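Local coordinates for protein DyP2 (Amycolatopsis sp. ATCC 39116, PDB 4G2C) that probably oxidises dyes and lignin-related compounds with peroxide at a haem centre, as a multifunctional dye peroxidase that also binds manganese, at residues F215-G220 / R281-A286; G381-D386 / L395-D400. All blocks are in the same frame, centred on the assembly; numbering follows the deposited sequence.

Contact 1 of 2, residues F215-G220 / R281-A286; sequences FGYVDG and RLFKEA. With HEM (protoporphyrin IX containing Fe), chain C.
The GXXDG motif that marks dye-decolourising peroxidases, here Gly216 to Gly220, lines the haem pocket from Tyr217 onward, and at the start of the motif Phe215 and Tyr217 meet Phe283 and Lys284 of helix 280-293. Phe215 and Phe283 form an offset stack, their ring planes almost exactly parallel (1°) and the centroids 4.0 Å apart. Phe283 sends its ring away from its own backbone N (chi1 -168°) and over the Phe215 face, where Phe283 CB also lands in a CH-pi contact, 3.9 Å from the Phe215 ring centroid. Next along the helix, Lys284 bends at chi2 and then runs extended, bringing NZ to the carbonyl O of Phe215 in a hydrogen bond of 2.6 Å, nearly in line with the C=O bond (163° at the oxygen). The same ammonium makes a salt bridge to Glu287, which together with Glu313 holds the manganese ion. Lys284 thus links the haem-side loop to a manganese ligand on the helix, alongside the aromatic stack. Tyr217 spans the two sites: its side chain comes within about 4 Å of the manganese, while Tyr217 CB packs against the haem methyl CMA at 3.6 Å.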
# COMPACT_ATOMS: atom_id res chain seq x y z
N PHE A 215 -12.11 -6.23 5.76
CA PHE A 215 -13.51 -5.86 5.57
C PHE A 215 -14.18 -6.73 4.52
O PHE A 215 -15.40 -6.64 4.32
CB PHE A 215 -13.66 -4.38 5.20
CG PHE A 215 -13.19 -3.42 6.25
CD1 PHE A 215 -13.19 -3.78 7.59
CD2 PHE A 215 -12.72 -2.17 5.91
CE1 PHE A 215 -12.75 -2.88 8.57
CE2 PHE A 215 -12.28 -1.27 6.87
CZ PHE A 215 -12.30 -1.64 8.21
N GLY A 216 -13.38 -7.56 3.85
CA GLY A 216 -13.87 -8.48 2.84
C GLY A 216 -13.65 -8.08 1.38
O GLY A 216 -14.06 -8.78 0.45
N TYR A 217 -12.98 -6.95 1.16
CA TYR A 217 -12.89 -6.41 -0.20
C TYR A 217 -11.56 -6.76 -0.87
O TYR A 217 -10.50 -6.67 -0.24
CB TYR A 217 -13.10 -4.90 -0.21
CG TYR A 217 -14.46 -4.45 0.23
CD1 TYR A 217 -14.83 -4.52 1.57
CD2 TYR A 217 -15.38 -3.95 -0.69
CE1 TYR A 217 -16.08 -4.10 1.99
CE2 TYR A 217 -16.65 -3.53 -0.28
CZ TYR A 217 -16.99 -3.61 1.06
OH TYR A 217 -18.23 -3.21 1.49
N VAL A 218 -11.62 -7.15 -2.13
CA VAL A 218 -10.43 -7.32 -2.94
C VAL A 218 -9.52 -6.10 -2.73
O VAL A 218 -9.95 -4.97 -2.86
CB VAL A 218 -10.77 -7.46 -4.43
CG1 VAL A 218 -9.49 -7.51 -5.27
CG2 VAL A 218 -11.59 -8.71 -4.67
N ASP A 219 -8.27 -6.33 -2.37
CA ASP A 219 -7.41 -5.18 -2.15
C ASP A 219 -6.17 -5.33 -3.01
O ASP A 219 -5.80 -6.43 -3.39
CB ASP A 219 -7.11 -5.01 -0.65
CG ASP A 219 -6.18 -6.08 -0.11
OD1 ASP A 219 -6.05 -7.15 -0.73
OD2 ASP A 219 -5.55 -5.84 0.94
N GLY A 220 -5.54 -4.22 -3.36
CA GLY A 220 -4.35 -4.29 -4.20
C GLY A 220 -4.57 -4.73 -5.64
O GLY A 220 -3.75 -5.44 -6.20
N ARG A 281 -16.17 -5.45 12.73
CA ARG A 281 -17.50 -5.39 13.32
C ARG A 281 -18.18 -4.05 13.05
O ARG A 281 -19.31 -3.99 12.57
CB ARG A 281 -17.44 -5.67 14.83
CG ARG A 281 -18.78 -5.46 15.56
CD ARG A 281 -18.95 -6.43 16.75
NE ARG A 281 -18.18 -6.06 17.95
CZ ARG A 281 -17.45 -6.91 18.67
NH1 ARG A 281 -17.35 -8.20 18.33
NH2 ARG A 281 -16.79 -6.47 19.75
N LEU A 282 -17.48 -2.97 13.38
CA LEU A 282 -18.09 -1.65 13.31
C LEU A 282 -18.30 -1.25 11.84
O LEU A 282 -19.27 -0.57 11.49
CB LEU A 282 -17.20 -0.65 14.02
CG LEU A 282 -17.57 0.82 14.03
CD1 LEU A 282 -18.89 1.07 14.70
CD2 LEU A 282 -16.46 1.57 14.75
N PHE A 283 -17.37 -1.68 10.99
CA PHE A 283 -17.45 -1.37 9.57
C PHE A 283 -18.67 -2.04 8.94
O PHE A 283 -19.35 -1.44 8.11
CB PHE A 283 -16.15 -1.74 8.82
CG PHE A 283 -16.08 -1.19 7.43
CD1 PHE A 283 -15.63 0.11 7.21
CD2 PHE A 283 -16.50 -1.94 6.34
CE1 PHE A 283 -15.58 0.63 5.92
CE2 PHE A 283 -16.45 -1.43 5.06
CZ PHE A 283 -15.99 -0.14 4.86
N LYS A 284 -18.94 -3.28 9.35
CA LYS A 284 -20.11 -4.01 8.85
C LYS A 284 -21.41 -3.44 9.42
O LYS A 284 -22.45 -3.51 8.77
CB LYS A 284 -20.01 -5.50 9.15
CG LYS A 284 -18.96 -6.21 8.35
CD LYS A 284 -19.08 -5.90 6.86
CE LYS A 284 -18.03 -6.67 6.07
NZ LYS A 284 -17.96 -6.27 4.64
N GLU A 285 -21.36 -2.90 10.63
CA GLU A 285 -22.53 -2.28 11.21
C GLU A 285 -22.78 -1.02 10.41
O GLU A 285 -23.93 -0.68 10.07
CB GLU A 285 -22.30 -1.92 12.69
CG GLU A 285 -22.30 -3.11 13.63
CD GLU A 285 -22.05 -2.71 15.08
OE1 GLU A 285 -21.25 -1.78 15.32
OE2 GLU A 285 -22.65 -3.32 15.98
N ALA A 286 -21.70 -0.33 10.09
CA ALA A 286 -21.79 0.88 9.30
C ALA A 286 -22.39 0.58 7.94
O ALA A 286 -23.23 1.33 7.49
CB ALA A 286 -20.42 1.56 9.17
CHA HEM C . -7.32 0.67 -3.12
CHB HEM C . -8.72 -0.90 1.26
CHC HEM C . -5.39 1.93 3.39
CHD HEM C . -4.57 4.04 -0.89
C1A HEM C . -7.98 -0.02 -2.13
C2A HEM C . -9.01 -1.01 -2.34
C3A HEM C . -9.39 -1.44 -1.12
C4A HEM C . -8.61 -0.74 -0.12
CMA HEM C . -10.46 -2.50 -0.83
CAA HEM C . -9.55 -1.47 -3.72
CBA HEM C . -8.63 -2.56 -4.29
CGA HEM C . -7.45 -1.98 -5.04
O1A HEM C . -7.64 -1.16 -5.96
O2A HEM C . -6.30 -2.32 -4.72
C1B HEM C . -7.96 -0.28 2.24
C2B HEM C . -8.02 -0.48 3.69
C3B HEM C . -7.09 0.31 4.26
C4B HEM C . -6.40 1.02 3.21
CMB HEM C . -9.01 -1.43 4.41
CAB HEM C . -6.72 0.47 5.75
CBB HEM C . -7.04 -0.48 6.64
C1C HEM C . -4.94 2.80 2.43
C2C HEM C . -4.10 3.97 2.66
C3C HEM C . -3.86 4.53 1.46
C4C HEM C . -4.55 3.75 0.45
CMC HEM C . -3.55 4.43 4.04
CAC HEM C . -3.05 5.82 1.18
CBC HEM C . -2.83 6.74 2.14
C1D HEM C . -5.18 3.30 -1.88
C2D HEM C . -4.98 3.52 -3.29
C3D HEM C . -5.82 2.45 -3.96
C4D HEM C . -6.46 1.72 -2.92
CMD HEM C . -4.08 4.59 -3.94
CAD HEM C . -6.02 2.22 -5.44
CBD HEM C . -6.95 3.33 -5.88
CGD HEM C . -7.03 3.19 -7.37
O1D HEM C . -5.95 3.25 -8.02
O2D HEM C . -8.16 2.99 -7.88
NA HEM C . -7.75 0.12 -0.78
NB HEM C . -6.95 0.64 2.00
NC HEM C . -5.19 2.70 1.07
ND HEM C . -6.06 2.24 -1.71
FE HEM C . -6.67 1.51 0.21

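Contact 2 of 2, residues G381-D386 / L395-D400; sequences GRRHDD and LRPAKD
Asp385 faces Arg396 with the carboxylate turned 52° from the guanidinium plane, and Arg396 NH1 gives OD2 of Asp385 a salt-bridging hydrogen bond of 2.9 Å on its anti side. A second bond from Arg396 NH1, 2.8 Å long, goes to the backbone O of Asp386; both acceptors lie at the guanidinium edge, in its plane. Arg383 grips the same carboxylate side-on: NE goes to OD1 of Asp385 from above the carboxylate plane, while NH2 meets OD2 of Asp385 on the syn side in an almost straight bond (176°). The result is a salt-bridge network within the connection between strands 374-380 and 402-409, whose two limbs run roughly antiparallel. The arginine planes stand 83° apart, Arg383 NH2 and Arg396 NH1 approaching OD2 from one face of the carboxylate. Were Asp385 an alanine, Arg383 NH2 and Arg396 NH1, 4.0 Å apart, would probably be left without their shared anion, and the Arg383 guanidinium would be held less firmly in its rotation. Pro397 crosses over one face of that guanidinium, its CG 3.9 Å above the plane. Further out, Arg396 NH2 bonds to Ala389 O and Arg383 NH1 to His214 O.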
# COMPACT_ATOMS: atom_id res chain seq x y z
N GLY A 381 -3.28 -10.66 11.56
CA GLY A 381 -4.27 -11.16 12.48
C GLY A 381 -4.88 -12.48 12.03
O GLY A 381 -4.88 -12.82 10.85
N ARG A 382 -5.40 -13.24 12.99
CA ARG A 382 -6.13 -14.45 12.64
C ARG A 382 -7.56 -14.31 13.09
O ARG A 382 -7.83 -13.69 14.12
CB ARG A 382 -5.48 -15.69 13.25
CG ARG A 382 -4.11 -16.05 12.67
CD ARG A 382 -3.65 -17.42 13.16
NE ARG A 382 -2.53 -17.96 12.39
CZ ARG A 382 -2.66 -18.65 11.26
NH1 ARG A 382 -3.87 -18.88 10.75
NH2 ARG A 382 -1.58 -19.10 10.63
N ARG A 383 -8.48 -14.84 12.31
CA ARG A 383 -9.88 -14.83 12.70
C ARG A 383 -10.50 -16.19 12.42
O ARG A 383 -9.90 -17.02 11.74
CB ARG A 383 -10.62 -13.75 11.93
CG ARG A 383 -10.45 -13.87 10.44
CD ARG A 383 -10.74 -12.54 9.78
NE ARG A 383 -12.17 -12.24 9.73
CZ ARG A 383 -12.65 -11.16 9.11
NH1 ARG A 383 -11.80 -10.31 8.53
NH2 ARG A 383 -13.96 -10.94 9.08
N HIS A 384 -11.70 -16.41 12.95
CA HIS A 384 -12.35 -17.70 12.82
C HIS A 384 -13.56 -17.64 11.90
O HIS A 384 -14.28 -18.62 11.74
CB HIS A 384 -12.71 -18.24 14.20
CG HIS A 384 -11.56 -18.22 15.17
ND1 HIS A 384 -10.43 -18.99 15.00
CD2 HIS A 384 -11.35 -17.49 16.29
CE1 HIS A 384 -9.58 -18.75 15.98
NE2 HIS A 384 -10.11 -17.85 16.78
N ASP A 385 -13.76 -16.49 11.27
CA ASP A 385 -14.88 -16.30 10.36
C ASP A 385 -14.42 -16.00 8.92
O ASP A 385 -13.49 -15.22 8.71
CB ASP A 385 -15.81 -15.20 10.89
CG ASP A 385 -15.14 -13.82 10.89
OD1 ASP A 385 -14.03 -13.67 11.43
OD2 ASP A 385 -15.75 -12.89 10.33
N ASP A 386 -15.06 -16.64 7.95
CA ASP A 386 -14.84 -16.33 6.53
C ASP A 386 -15.25 -14.88 6.32
O ASP A 386 -16.41 -14.52 6.53
CB ASP A 386 -15.68 -17.27 5.66
CG ASP A 386 -15.53 -17.00 4.15
OD1 ASP A 386 -14.89 -16.00 3.75
OD2 ASP A 386 -16.11 -17.79 3.37
N LEU A 395 -20.51 -11.16 14.62
CA LEU A 395 -19.57 -12.27 14.49
C LEU A 395 -18.23 -11.87 13.85
O LEU A 395 -17.35 -12.71 13.67
CB LEU A 395 -20.22 -13.45 13.76
CG LEU A 395 -21.37 -14.12 14.54
CD1 LEU A 395 -21.79 -15.42 13.88
CD2 LEU A 395 -21.02 -14.37 16.01
N ARG A 396 -18.06 -10.60 13.51
CA ARG A 396 -16.78 -10.13 12.98
C ARG A 396 -15.85 -9.62 14.08
O ARG A 396 -16.29 -9.06 15.08
CB ARG A 396 -17.00 -9.01 11.95
CG ARG A 396 -18.04 -9.31 10.88
CD ARG A 396 -17.61 -10.45 9.99
NE ARG A 396 -18.54 -10.60 8.88
CZ ARG A 396 -18.46 -11.55 7.95
NH1 ARG A 396 -17.49 -12.45 8.00
NH2 ARG A 396 -19.35 -11.59 6.97
N PRO A 397 -14.53 -9.81 13.90
CA PRO A 397 -13.60 -9.25 14.89
C PRO A 397 -13.73 -7.73 14.98
O PRO A 397 -14.20 -7.09 14.04
CB PRO A 397 -12.23 -9.63 14.32
CG PRO A 397 -12.48 -9.91 12.87
CD PRO A 397 -13.84 -10.48 12.79
N ALA A 398 -13.33 -7.17 16.11
CA ALA A 398 -13.36 -5.73 16.30
C ALA A 398 -11.95 -5.15 16.47
O ALA A 398 -11.77 -3.94 16.40
CB ALA A 398 -14.24 -5.36 17.49
N LYS A 399 -10.97 -6.02 16.70
CA LYS A 399 -9.59 -5.58 16.92
C LYS A 399 -8.57 -6.67 16.65
O LYS A 399 -8.93 -7.83 16.46
CB LYS A 399 -9.40 -5.08 18.36
CG LYS A 399 -9.69 -6.15 19.42
CD LYS A 399 -9.39 -5.63 20.83
CE LYS A 399 -9.71 -6.69 21.90
NZ LYS A 399 -9.17 -6.32 23.24
N ASP A 400 -7.29 -6.29 16.64
CA ASP A 400 -6.17 -7.24 16.55
C ASP A 400 -6.08 -7.98 15.22
O ASP A 400 -5.36 -8.97 15.10
CB ASP A 400 -6.21 -8.26 17.70
CG ASP A 400 -5.84 -7.65 19.03
OD1 ASP A 400 -5.39 -6.49 19.05
OD2 ASP A 400 -5.99 -8.34 20.06

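In the fold
Contact 1 is buried beside the haem and built chiefly on aromatic stacking, with one lysine-to-carbonyl bond; contact 2 lies at the surface and depends on charge, two arginines sharing one aspartate. Their centres are 11 Å apart, and they meet at helix 280-293: Arg281 N makes a probable hydrogen bond of 2.9 Å to Pro397 O, while the aliphatic parts of Lys284 and Arg396 pack together. Asn388 gives another tie, its ND2 bonding to Gly216 O of contact 1 and its N to the Asp386 carboxylate of contact 2. Whereas contact 1 brings a loop against a helix distant in sequence, contact 2 pairs two limbs of a single loop.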